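Local coordinates for alpha,alpha-trehalose-phosphate synthase (UDP-forming) (PDB 5UOF), which belongs to glycosyltransferase family 20 and adopts the GT-B fold, with two Rossmann-like domains facing each other, at residues 272-277 against 343-348; 185-190 against 201-206; 87-92 against 105-110; 404-409 against 442-447. All blocks are in the same frame, centred on the assembly; numbering follows the deposited sequence.

Contact 1: residues 272-277 against 343-348; sequences DRLDYS and IQYLNR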
# COMPACT_ATOMS: atom_id res chain seq x y z
N ASP A 272 -10.49 -11.49 -17.63
CA ASP A 272 -10.04 -10.26 -16.99
C ASP A 272 -9.85 -9.17 -18.03
O ASP A 272 -9.25 -9.41 -19.08
CB ASP A 272 -8.69 -10.42 -16.27
CG ASP A 272 -8.68 -11.51 -15.23
OD1 ASP A 272 -8.72 -12.71 -15.59
OD2 ASP A 272 -8.58 -11.17 -14.03
N ARG A 273 -10.30 -7.95 -17.71
CA ARG A 273 -9.79 -6.81 -18.45
C ARG A 273 -8.31 -6.61 -18.11
O ARG A 273 -7.82 -7.03 -17.06
CB ARG A 273 -10.61 -5.56 -18.13
CG ARG A 273 -10.34 -4.97 -16.77
CD ARG A 273 -11.23 -3.76 -16.50
NE ARG A 273 -11.04 -2.70 -17.48
CZ ARG A 273 -10.18 -1.70 -17.33
NH1 ARG A 273 -9.42 -1.63 -16.24
NH2 ARG A 273 -10.07 -0.76 -18.26
N LEU A 274 -7.59 -5.97 -19.02
CA LEU A 274 -6.16 -5.78 -18.83
C LEU A 274 -5.94 -4.51 -18.01
O LEU A 274 -6.06 -3.40 -18.53
CB LEU A 274 -5.43 -5.69 -20.16
CG LEU A 274 -5.54 -6.91 -21.09
CD1 LEU A 274 -4.55 -6.77 -22.25
CD2 LEU A 274 -5.31 -8.22 -20.34
N ASP A 275 -5.62 -4.67 -16.72
CA ASP A 275 -5.10 -3.55 -15.95
C ASP A 275 -4.14 -4.10 -14.91
O ASP A 275 -4.04 -5.32 -14.72
CB ASP A 275 -6.21 -2.68 -15.33
CG ASP A 275 -7.05 -3.42 -14.30
OD1 ASP A 275 -6.49 -3.95 -13.33
OD2 ASP A 275 -8.29 -3.43 -14.45
N TYR A 276 -3.42 -3.20 -14.25
CA TYR A 276 -2.34 -3.63 -13.38
C TYR A 276 -2.81 -4.20 -12.05
O TYR A 276 -1.98 -4.69 -11.28
CB TYR A 276 -1.35 -2.48 -13.14
CG TYR A 276 -0.40 -2.33 -14.30
CD1 TYR A 276 0.44 -3.39 -14.66
CD2 TYR A 276 -0.37 -1.17 -15.06
CE1 TYR A 276 1.31 -3.28 -15.73
CE2 TYR A 276 0.51 -1.05 -16.14
CZ TYR A 276 1.34 -2.12 -16.46
OH TYR A 276 2.21 -2.03 -17.53
N SER A 277 -4.11 -4.19 -11.76
CA SER A 277 -4.59 -4.85 -10.56
C SER A 277 -4.81 -6.34 -10.75
O SER A 277 -5.06 -7.05 -9.77
CB SER A 277 -5.90 -4.22 -10.08
OG SER A 277 -6.98 -4.61 -10.91
N ILE A 343 -1.72 -22.47 -23.06
CA ILE A 343 -2.42 -21.24 -22.72
C ILE A 343 -3.02 -20.67 -23.99
O ILE A 343 -2.29 -20.25 -24.90
CB ILE A 343 -1.51 -20.20 -22.05
CG1 ILE A 343 -0.98 -20.74 -20.72
CG2 ILE A 343 -2.30 -18.90 -21.79
CD1 ILE A 343 -0.06 -19.73 -19.99
N GLN A 344 -4.35 -20.66 -24.06
CA GLN A 344 -5.07 -19.93 -25.11
C GLN A 344 -5.36 -18.54 -24.57
O GLN A 344 -6.12 -18.39 -23.61
CB GLN A 344 -6.36 -20.64 -25.49
CG GLN A 344 -6.12 -22.04 -26.01
CD GLN A 344 -7.42 -22.78 -26.24
OE1 GLN A 344 -7.63 -23.88 -25.69
NE2 GLN A 344 -8.31 -22.20 -27.04
N TYR A 345 -4.76 -17.52 -25.18
CA TYR A 345 -4.88 -16.15 -24.70
C TYR A 345 -5.61 -15.36 -25.78
O TYR A 345 -5.07 -15.14 -26.88
CB TYR A 345 -3.50 -15.57 -24.37
CG TYR A 345 -3.50 -14.10 -24.11
CD1 TYR A 345 -4.53 -13.51 -23.38
CD2 TYR A 345 -2.49 -13.29 -24.59
CE1 TYR A 345 -4.55 -12.15 -23.16
CE2 TYR A 345 -2.49 -11.94 -24.37
CZ TYR A 345 -3.52 -11.38 -23.65
OH TYR A 345 -3.53 -10.03 -23.43
N LEU A 346 -6.84 -14.95 -25.46
CA LEU A 346 -7.79 -14.44 -26.44
C LEU A 346 -8.13 -13.00 -26.09
O LEU A 346 -8.82 -12.75 -25.09
CB LEU A 346 -9.05 -15.31 -26.45
CG LEU A 346 -8.78 -16.73 -26.94
CD1 LEU A 346 -9.92 -17.68 -26.55
CD2 LEU A 346 -8.58 -16.71 -28.46
N ASN A 347 -7.67 -12.07 -26.93
CA ASN A 347 -7.95 -10.64 -26.76
C ASN A 347 -9.24 -10.31 -27.50
O ASN A 347 -9.25 -9.60 -28.51
CB ASN A 347 -6.78 -9.81 -27.28
CG ASN A 347 -5.52 -10.01 -26.47
OD1 ASN A 347 -4.53 -10.58 -26.95
ND2 ASN A 347 -5.54 -9.54 -25.24
N ARG A 348 -10.34 -10.85 -26.98
CA ARG A 348 -11.60 -10.91 -27.70
C ARG A 348 -12.77 -10.68 -26.75
O ARG A 348 -12.71 -11.03 -25.56
CB ARG A 348 -11.83 -12.29 -28.37
CG ARG A 348 -10.67 -12.81 -29.19
CD ARG A 348 -10.67 -12.21 -30.58
NE ARG A 348 -9.50 -12.63 -31.34
CZ ARG A 348 -8.45 -11.85 -31.60
NH1 ARG A 348 -8.43 -10.60 -31.16
NH2 ARG A 348 -7.42 -12.33 -32.29

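Contact 2: residues 185-190 against 201-206; sequences FMCAYD and QAFTDY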
# COMPACT_ATOMS: atom_id res chain seq x y z
N PHE A 185 -15.09 15.47 0.76
CA PHE A 185 -16.11 15.25 -0.28
C PHE A 185 -16.99 14.06 0.07
O PHE A 185 -18.22 14.11 -0.11
CB PHE A 185 -15.44 15.01 -1.63
CG PHE A 185 -14.70 16.20 -2.17
CD1 PHE A 185 -15.00 17.48 -1.75
CD2 PHE A 185 -13.72 16.02 -3.13
CE1 PHE A 185 -14.31 18.57 -2.26
CE2 PHE A 185 -13.03 17.10 -3.65
CZ PHE A 185 -13.33 18.38 -3.22
N MET A 186 -16.39 12.98 0.55
CA MET A 186 -17.14 11.78 0.88
C MET A 186 -18.10 12.03 2.03
O MET A 186 -19.16 11.40 2.09
CB MET A 186 -16.18 10.65 1.19
CG MET A 186 -15.39 10.27 -0.04
SD MET A 186 -14.17 8.99 0.20
CE MET A 186 -15.22 7.56 0.53
N CYS A 187 -17.76 12.95 2.92
CA CYS A 187 -18.69 13.29 4.00
C CYS A 187 -19.80 14.23 3.56
O CYS A 187 -20.66 14.54 4.38
CB CYS A 187 -17.92 13.91 5.17
SG CYS A 187 -16.79 12.73 5.93
N ALA A 188 -19.83 14.67 2.30
CA ALA A 188 -20.97 15.43 1.81
C ALA A 188 -22.18 14.54 1.53
O ALA A 188 -23.31 15.05 1.45
CB ALA A 188 -20.59 16.20 0.55
N TYR A 189 -21.97 13.23 1.39
CA TYR A 189 -23.04 12.26 1.22
C TYR A 189 -23.72 11.96 2.55
O TYR A 189 -23.09 11.93 3.60
CB TYR A 189 -22.50 10.96 0.61
CG TYR A 189 -21.94 11.15 -0.78
CD1 TYR A 189 -22.79 11.15 -1.88
CD2 TYR A 189 -20.57 11.36 -0.99
CE1 TYR A 189 -22.31 11.34 -3.16
CE2 TYR A 189 -20.08 11.57 -2.27
CZ TYR A 189 -20.95 11.56 -3.35
OH TYR A 189 -20.49 11.77 -4.64
N ASP A 190 -25.04 11.73 2.49
CA ASP A 190 -25.74 11.21 3.66
C ASP A 190 -25.47 9.73 3.87
O ASP A 190 -25.52 9.25 5.01
CB ASP A 190 -27.24 11.44 3.53
CG ASP A 190 -27.57 12.88 3.32
OD1 ASP A 190 -27.38 13.67 4.27
OD2 ASP A 190 -27.95 13.23 2.18
N GLN A 201 -14.25 -0.02 7.05
CA GLN A 201 -13.38 0.23 8.20
C GLN A 201 -12.21 1.13 7.83
O GLN A 201 -11.77 1.92 8.66
CB GLN A 201 -12.87 -1.09 8.78
CG GLN A 201 -12.14 -0.90 10.10
CD GLN A 201 -13.05 -0.41 11.22
OE1 GLN A 201 -14.07 -1.03 11.51
NE2 GLN A 201 -12.69 0.71 11.84
N ALA A 202 -11.67 1.00 6.61
CA ALA A 202 -10.58 1.87 6.18
C ALA A 202 -11.01 3.33 6.20
O ALA A 202 -10.27 4.21 6.66
CB ALA A 202 -10.11 1.49 4.78
N PHE A 203 -12.22 3.61 5.70
CA PHE A 203 -12.74 4.98 5.72
C PHE A 203 -12.96 5.44 7.16
O PHE A 203 -12.57 6.56 7.53
CB PHE A 203 -14.04 5.02 4.92
CG PHE A 203 -14.68 6.38 4.86
CD1 PHE A 203 -14.15 7.38 4.06
CD2 PHE A 203 -15.84 6.65 5.58
CE1 PHE A 203 -14.75 8.64 4.00
CE2 PHE A 203 -16.45 7.90 5.53
CZ PHE A 203 -15.90 8.90 4.73
N THR A 204 -13.58 4.59 7.98
CA THR A 204 -13.81 4.92 9.38
C THR A 204 -12.50 5.18 10.11
O THR A 204 -12.39 6.12 10.90
CB THR A 204 -14.60 3.79 10.05
OG1 THR A 204 -15.85 3.64 9.38
CG2 THR A 204 -14.87 4.12 11.50
N ASP A 205 -11.48 4.35 9.84
CA ASP A 205 -10.17 4.55 10.44
C ASP A 205 -9.61 5.92 10.11
O ASP A 205 -9.05 6.59 10.98
CB ASP A 205 -9.19 3.48 9.96
CG ASP A 205 -9.37 2.14 10.67
OD1 ASP A 205 -10.12 2.08 11.67
OD2 ASP A 205 -8.74 1.16 10.22
N TYR A 206 -9.73 6.35 8.86
CA TYR A 206 -9.24 7.67 8.48
C TYR A 206 -9.92 8.75 9.32
O TYR A 206 -9.26 9.62 9.89
CB TYR A 206 -9.47 7.92 6.99
CG TYR A 206 -8.82 9.21 6.48
CD1 TYR A 206 -9.44 10.44 6.65
CD2 TYR A 206 -7.60 9.18 5.81
CE1 TYR A 206 -8.85 11.61 6.18
CE2 TYR A 206 -7.00 10.34 5.34
CZ TYR A 206 -7.64 11.55 5.53
OH TYR A 206 -7.05 12.71 5.08

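Contact 3: residues 87-92 against 105-110; sequences RGFSNA and ARFDRQ. With EDO (1,2-ethanediol), chain J.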
# COMPACT_ATOMS: atom_id res chain seq x y z
N ARG A 87 -9.16 10.60 -18.49
CA ARG A 87 -7.73 10.49 -18.78
C ARG A 87 -6.95 11.48 -17.93
O ARG A 87 -6.04 12.18 -18.40
CB ARG A 87 -7.45 10.71 -20.26
CG ARG A 87 -8.15 9.73 -21.17
CD ARG A 87 -7.73 9.89 -22.62
NE ARG A 87 -6.33 9.54 -22.82
CZ ARG A 87 -5.36 10.41 -23.08
NH1 ARG A 87 -5.65 11.71 -23.20
NH2 ARG A 87 -4.11 10.00 -23.24
N GLY A 88 -7.32 11.56 -16.66
CA GLY A 88 -6.66 12.49 -15.76
C GLY A 88 -6.55 11.94 -14.36
O GLY A 88 -6.11 10.81 -14.16
N PHE A 89 -7.00 12.72 -13.38
CA PHE A 89 -6.71 12.43 -11.98
C PHE A 89 -7.34 11.12 -11.51
O PHE A 89 -6.71 10.36 -10.77
CB PHE A 89 -7.18 13.60 -11.12
CG PHE A 89 -7.16 13.32 -9.64
CD1 PHE A 89 -5.97 13.43 -8.91
CD2 PHE A 89 -8.32 12.95 -8.97
CE1 PHE A 89 -5.95 13.17 -7.56
CE2 PHE A 89 -8.31 12.70 -7.61
CZ PHE A 89 -7.12 12.80 -6.89
N SER A 90 -8.58 10.85 -11.92
CA SER A 90 -9.29 9.65 -11.45
C SER A 90 -8.52 8.39 -11.81
O SER A 90 -8.37 7.47 -10.99
CB SER A 90 -10.69 9.57 -12.05
OG SER A 90 -11.51 10.65 -11.65
N ASN A 91 -8.07 8.30 -13.05
CA ASN A 91 -7.40 7.07 -13.47
C ASN A 91 -5.89 7.12 -13.30
O ASN A 91 -5.26 6.06 -13.16
CB ASN A 91 -7.77 6.75 -14.92
CG ASN A 91 -9.19 6.20 -15.06
OD1 ASN A 91 -9.65 5.41 -14.22
ND2 ASN A 91 -9.90 6.62 -16.09
N ALA A 92 -5.29 8.31 -13.29
CA ALA A 92 -3.85 8.41 -13.09
C ALA A 92 -3.46 8.39 -11.62
O ALA A 92 -2.31 8.04 -11.32
CB ALA A 92 -3.30 9.68 -13.74
N ALA A 105 0.91 5.58 -9.42
CA ALA A 105 0.19 6.83 -9.34
C ALA A 105 1.05 7.98 -9.85
O ALA A 105 2.27 8.02 -9.63
CB ALA A 105 -0.25 7.11 -7.91
N ARG A 106 0.40 8.93 -10.54
CA ARG A 106 1.05 10.12 -11.08
C ARG A 106 0.16 11.32 -10.76
O ARG A 106 -0.68 11.71 -11.58
CB ARG A 106 1.30 10.00 -12.59
CG ARG A 106 2.12 8.77 -13.00
CD ARG A 106 3.57 8.85 -12.50
NE ARG A 106 4.38 7.75 -13.02
CZ ARG A 106 4.67 6.63 -12.35
NH1 ARG A 106 4.22 6.44 -11.11
NH2 ARG A 106 5.42 5.70 -12.92
N PHE A 107 0.37 11.94 -9.61
CA PHE A 107 -0.44 13.09 -9.24
C PHE A 107 -0.03 14.36 -9.99
O PHE A 107 1.16 14.67 -10.12
CB PHE A 107 -0.36 13.35 -7.73
CG PHE A 107 -1.09 14.60 -7.33
CD1 PHE A 107 -2.48 14.61 -7.26
CD2 PHE A 107 -0.40 15.76 -7.04
CE1 PHE A 107 -3.18 15.77 -6.91
CE2 PHE A 107 -1.08 16.92 -6.70
CZ PHE A 107 -2.47 16.93 -6.62
N ASP A 108 -1.02 15.11 -10.45
CA ASP A 108 -0.77 16.37 -11.14
C ASP A 108 -1.81 17.39 -10.70
O ASP A 108 -3.01 17.13 -10.80
CB ASP A 108 -0.80 16.19 -12.66
CG ASP A 108 -0.63 17.51 -13.40
OD1 ASP A 108 0.51 17.97 -13.58
OD2 ASP A 108 -1.65 18.09 -13.77
N ARG A 109 -1.36 18.55 -10.22
CA ARG A 109 -2.29 19.53 -9.67
C ARG A 109 -3.33 19.95 -10.70
O ARG A 109 -4.51 20.10 -10.36
CB ARG A 109 -1.53 20.77 -9.17
CG ARG A 109 -0.84 20.55 -7.84
CD ARG A 109 -0.15 21.83 -7.33
NE ARG A 109 0.57 21.51 -6.10
CZ ARG A 109 1.31 22.37 -5.41
NH1 ARG A 109 1.44 23.61 -5.84
NH2 ARG A 109 1.93 21.97 -4.30
N GLN A 110 -2.92 20.16 -11.95
CA GLN A 110 -3.89 20.66 -12.92
C GLN A 110 -4.91 19.59 -13.26
O GLN A 110 -6.09 19.91 -13.47
CB GLN A 110 -3.18 21.16 -14.18
CG GLN A 110 -2.18 22.27 -13.93
CD GLN A 110 -2.67 23.31 -12.94
OE1 GLN A 110 -3.78 23.85 -13.07
NE2 GLN A 110 -1.85 23.59 -11.93
C1 EDO J . -8.45 2.24 -15.26
O1 EDO J . -7.47 3.28 -15.32
C2 EDO J . -7.73 0.91 -15.09
O2 EDO J . -6.77 0.75 -16.14

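Contact 4: residues 404-409 against 442-447; sequences ELTGAL and LARLRA. With EDO (1,2-ethanediol), chain G.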
# COMPACT_ATOMS: atom_id res chain seq x y z
N GLU A 404 -17.05 -13.43 1.01
CA GLU A 404 -18.30 -14.17 0.88
C GLU A 404 -18.11 -15.59 0.38
O GLU A 404 -18.75 -16.52 0.90
CB GLU A 404 -19.24 -13.44 -0.09
CG GLU A 404 -19.71 -12.08 0.39
CD GLU A 404 -20.51 -11.33 -0.66
OE1 GLU A 404 -19.90 -10.57 -1.46
OE2 GLU A 404 -21.75 -11.51 -0.70
N LEU A 405 -17.25 -15.78 -0.62
CA LEU A 405 -17.09 -17.08 -1.27
C LEU A 405 -16.11 -17.95 -0.49
O LEU A 405 -15.00 -18.26 -0.92
CB LEU A 405 -16.66 -16.88 -2.72
CG LEU A 405 -17.66 -16.05 -3.55
CD1 LEU A 405 -17.17 -15.88 -4.99
CD2 LEU A 405 -19.07 -16.66 -3.53
N THR A 406 -16.57 -18.35 0.70
CA THR A 406 -15.72 -19.10 1.62
C THR A 406 -15.43 -20.51 1.13
O THR A 406 -14.53 -21.16 1.67
CB THR A 406 -16.36 -19.14 3.00
OG1 THR A 406 -17.69 -19.67 2.90
CG2 THR A 406 -16.43 -17.72 3.60
N GLY A 407 -16.17 -20.99 0.12
CA GLY A 407 -15.88 -22.29 -0.47
C GLY A 407 -14.83 -22.26 -1.56
O GLY A 407 -14.44 -23.32 -2.06
N ALA A 408 -14.38 -21.08 -1.96
CA ALA A 408 -13.27 -21.01 -2.90
C ALA A 408 -11.99 -21.51 -2.24
O ALA A 408 -11.86 -21.50 -1.01
CB ALA A 408 -13.04 -19.57 -3.37
N LEU A 409 -11.07 -21.99 -3.07
CA LEU A 409 -9.68 -22.15 -2.66
C LEU A 409 -9.08 -20.76 -2.69
O LEU A 409 -8.82 -20.22 -3.77
CB LEU A 409 -8.94 -23.12 -3.58
CG LEU A 409 -9.30 -24.61 -3.50
CD1 LEU A 409 -8.43 -25.42 -4.46
CD2 LEU A 409 -9.13 -25.15 -2.06
N LEU A 442 -22.74 -21.10 -3.33
CA LEU A 442 -24.02 -20.80 -3.96
C LEU A 442 -25.03 -20.29 -2.94
O LEU A 442 -25.84 -19.40 -3.24
CB LEU A 442 -24.54 -22.04 -4.68
CG LEU A 442 -25.90 -21.94 -5.35
CD1 LEU A 442 -25.92 -20.79 -6.35
CD2 LEU A 442 -26.22 -23.25 -6.05
N ALA A 443 -25.01 -20.84 -1.72
CA ALA A 443 -25.91 -20.36 -0.68
C ALA A 443 -25.62 -18.91 -0.34
O ALA A 443 -26.54 -18.11 -0.15
CB ALA A 443 -25.80 -21.25 0.56
N ARG A 444 -24.33 -18.54 -0.30
CA ARG A 444 -23.98 -17.14 -0.06
C ARG A 444 -24.45 -16.25 -1.21
O ARG A 444 -24.95 -15.14 -0.99
CB ARG A 444 -22.47 -17.00 0.15
CG ARG A 444 -21.92 -17.71 1.40
CD ARG A 444 -22.52 -17.15 2.70
NE ARG A 444 -22.26 -15.72 2.89
CZ ARG A 444 -21.22 -15.21 3.54
NH1 ARG A 444 -20.31 -16.01 4.08
NH2 ARG A 444 -21.10 -13.89 3.65
N LEU A 445 -24.28 -16.71 -2.46
CA LEU A 445 -24.74 -15.90 -3.59
C LEU A 445 -26.24 -15.69 -3.53
O LEU A 445 -26.74 -14.61 -3.87
CB LEU A 445 -24.37 -16.55 -4.92
CG LEU A 445 -22.87 -16.70 -5.21
CD1 LEU A 445 -22.66 -17.43 -6.53
CD2 LEU A 445 -22.22 -15.32 -5.25
N ARG A 446 -26.98 -16.72 -3.12
CA ARG A 446 -28.44 -16.61 -3.10
C ARG A 446 -28.92 -15.72 -1.97
O ARG A 446 -30.01 -15.13 -2.07
CB ARG A 446 -29.07 -17.99 -3.00
CG ARG A 446 -29.00 -18.78 -4.29
CD ARG A 446 -29.60 -20.17 -4.09
NE ARG A 446 -29.78 -20.86 -5.36
CZ ARG A 446 -29.75 -22.19 -5.50
NH1 ARG A 446 -29.54 -22.97 -4.45
NH2 ARG A 446 -29.93 -22.73 -6.70
N ALA A 447 -28.16 -15.63 -0.88
CA ALA A 447 -28.55 -14.81 0.26
C ALA A 447 -28.13 -13.36 0.11
O ALA A 447 -28.58 -12.52 0.89
CB ALA A 447 -27.96 -15.38 1.55
C1 EDO G . -32.81 -11.68 -1.58
O1 EDO G . -33.15 -12.18 -2.88
C2 EDO G . -31.66 -12.50 -0.99
O2 EDO G . -30.53 -12.50 -1.88
O HOH W 1 -22.73 -11.77 1.80
O HOH W 2 -19.94 -18.86 4.18

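Contact 1: residues 272-277 against 343-348
Leu274 reaches from the loop 272-277 to the phenol end of Tyr345. Its CB lies too far from segment 343-348 to touch it. With CG turned anti to the carbonyl carbon (chi1 -60°), the branch point arrives 4.4 Å from Tyr345 OH, and both methyl groups extend beyond it. CD1 makes the closest approach, 3.6 Å from Tyr345 OH, while CD2 meets the same oxygen at 4.0 Å. CD1 also passes the amide of Asn347, 4.2 Å from its ND2. Both leucine methyls thus face the same hydroxyl from one side, and the tyrosine side chain comes from the opposite direction, its CG anti to the backbone N. That hydroxyl is gripped from within its own segment: Asn347 ND2 donates to Tyr345 OH at 2.7 Å, almost straight at 169°, with the oxygen in the amide plane. The loop carrying Leu274 is braced by an Asx turn at Asp275. In the fold, strand 343-346 is an outermost strand of the six-stranded parallel sheet of the second Rossmann-like domain, and the loop follows strand 266-271, with strand 301-306 between them. Leu274 also packs on Tyr317 of helix 314-335 and on Leu280 of helix 280-293. No hydrogen bond crosses the contact: the leucine methyls make van der Waals contact with a tyrosine hydroxyl that already accepts from Asn347 ND2, and this hydrocarbon cover probably limits the access of other partners to it.

Contact 2: residues 185-190 against 201-206
Phe203, with CG anti to its backbone N (chi1 180°), sends its ring out from helix 197-209 toward Met186, whose chain runs extended through chi2 and then bends at chi3 (68°). The bend folds the methyl back toward the ring, which it meets obliquely, so that Met186 CE sits 3.7 Å from both Phe203 CE1 and CD1. Met186 CB adds to this, 3.7 Å from Phe203 CE1. Between them the sulfur makes a Met-aromatic contact, SD lying 4.9 Å from the centroid of the Phe203 ring in an oblique position. The two side chains run antiparallel. Helices 179-186 and 197-209 precede and follow strand 191-194 in the chain and pack on each other in the Rossmann-like N-terminal domain, and Met186 begins the type I turn that leads from helix 179-186 toward that strand. Cys187, the next residue of the turn, adds a second sulfur, its SG 4.1 Å from Phe203 CZ and again oblique to the ring. Phe203 also meets the ring of Phe194 and the side chain of Val183. Within helix 197-209, Gln201 NE2 donates to Asp205 OD1 from above the carboxylate plane, and Asp205 OD2 forms a salt bridge with Arg209 of the second subunit.

Contact 3: residues 87-92 against 105-110
Phe89 presents the CD1-CE1 side of its ring to the matching side of Phe107, with the closest pair, Phe89 CE1 and Phe107 CD1, 3.8 Å apart. Each atom lies at the edge of the other ring, near its plane, so the rims meet and neither face is used. Both side chains hold CG anti to the backbone N (chi1 170° for Phe89), which swings the rings toward one another. The backbones join a few residues away. Arg106 N donates to Ala92 O at 3.0 Å with an angle of 161°, and Ala105 CA approaches the same Ala92 O at 3.4 Å as a CA-H...O contact. Arg106 then turns its guanidinium back on its own segment: NH1 donates to Ala105 O at 2.9 Å and also to Asp103 O. The contact joins the first turn of helix 89-98, which includes a wider pi-type turn at 90-92, to the stretch entering helix 109-127, where Asp108 is the N-cap. Tyr112 and Tyr115 of that helix pack on the Phe89 ring, and Phe107 also reaches Tyr414 of the second subunit. The one hydrogen bond across the contact, between backbones, probably helps set the approach of the two segments, while the ring edges add apolar contact that is probably less directional.

Contact 4: residues 404-409 against 442-447
Arg444 curls over the backbone of Glu404, and here the contact is tight. Its chain bends at chi2 and chi3, laying the guanidinium across the carbonyl, so that Glu404 O stands 3.5 Å above one face of the plane, toward its rim. The same oxygen meets the aliphatic part of the chain, 3.4 Å from Arg444 CG. The carbonyl dipole probably favours the positive group above it, and Glu404 O also accepts a weak bond from Thr406 N, which closes the inverse gamma turn centred on Leu405. Beside this, the branched ends of two leucines cross, Leu405 CD2 lying 3.8 Å from Leu445 CD2. The outer side is looser and runs through water. One water donates to Thr406 OG1 and accepts from Arg444 NH1 at 2.9 Å, lying in the guanidinium plane at its edge. Another donates to Glu404 OE2 and accepts from Arg444 NH2 at 3.3 Å, bridging opposite charges that do not touch: OE2 of Glu404 is 5.0 Å from NH2 of Arg444. This carboxylate, one of two modelled conformers, is held chiefly by Lys379, with Asn448 as a further partner, and Thr406 OG1 bonds to Glu440. Gly407, next in the loop, bonds to Asn441 and Arg437 of helix 431-447. The loop thus lies along that helix on its way from strand 392-396 to the outermost strand 409-411; Leu405 packs on Leu393 and Ala378, while Leu445 packs on helix 376-384 and on Pro239 of helix 239-248.

From the N terminus the four contacts follow one another in the order 3, 2, 1, 4, and none nests within or crosses another. Contact 3 closes a 12-residue span that holds the rest of helix 89-98 and the loop toward helix 109-127, and contact 2 a 10-residue span carrying strand 191-194; both belong to the N-terminal Rossmann-like domain and touch the second subunit. The chain then enters the second domain, where contact 1 spans 65 residues and joins the loop after strand 266-271 to edge strand 343-346. Contact 4 spans 32 residues and ties the approach to the other edge strand, 409-411, to helix 431-447. Contacts 3 and 4 lie farthest apart, their centres about 37 Å away.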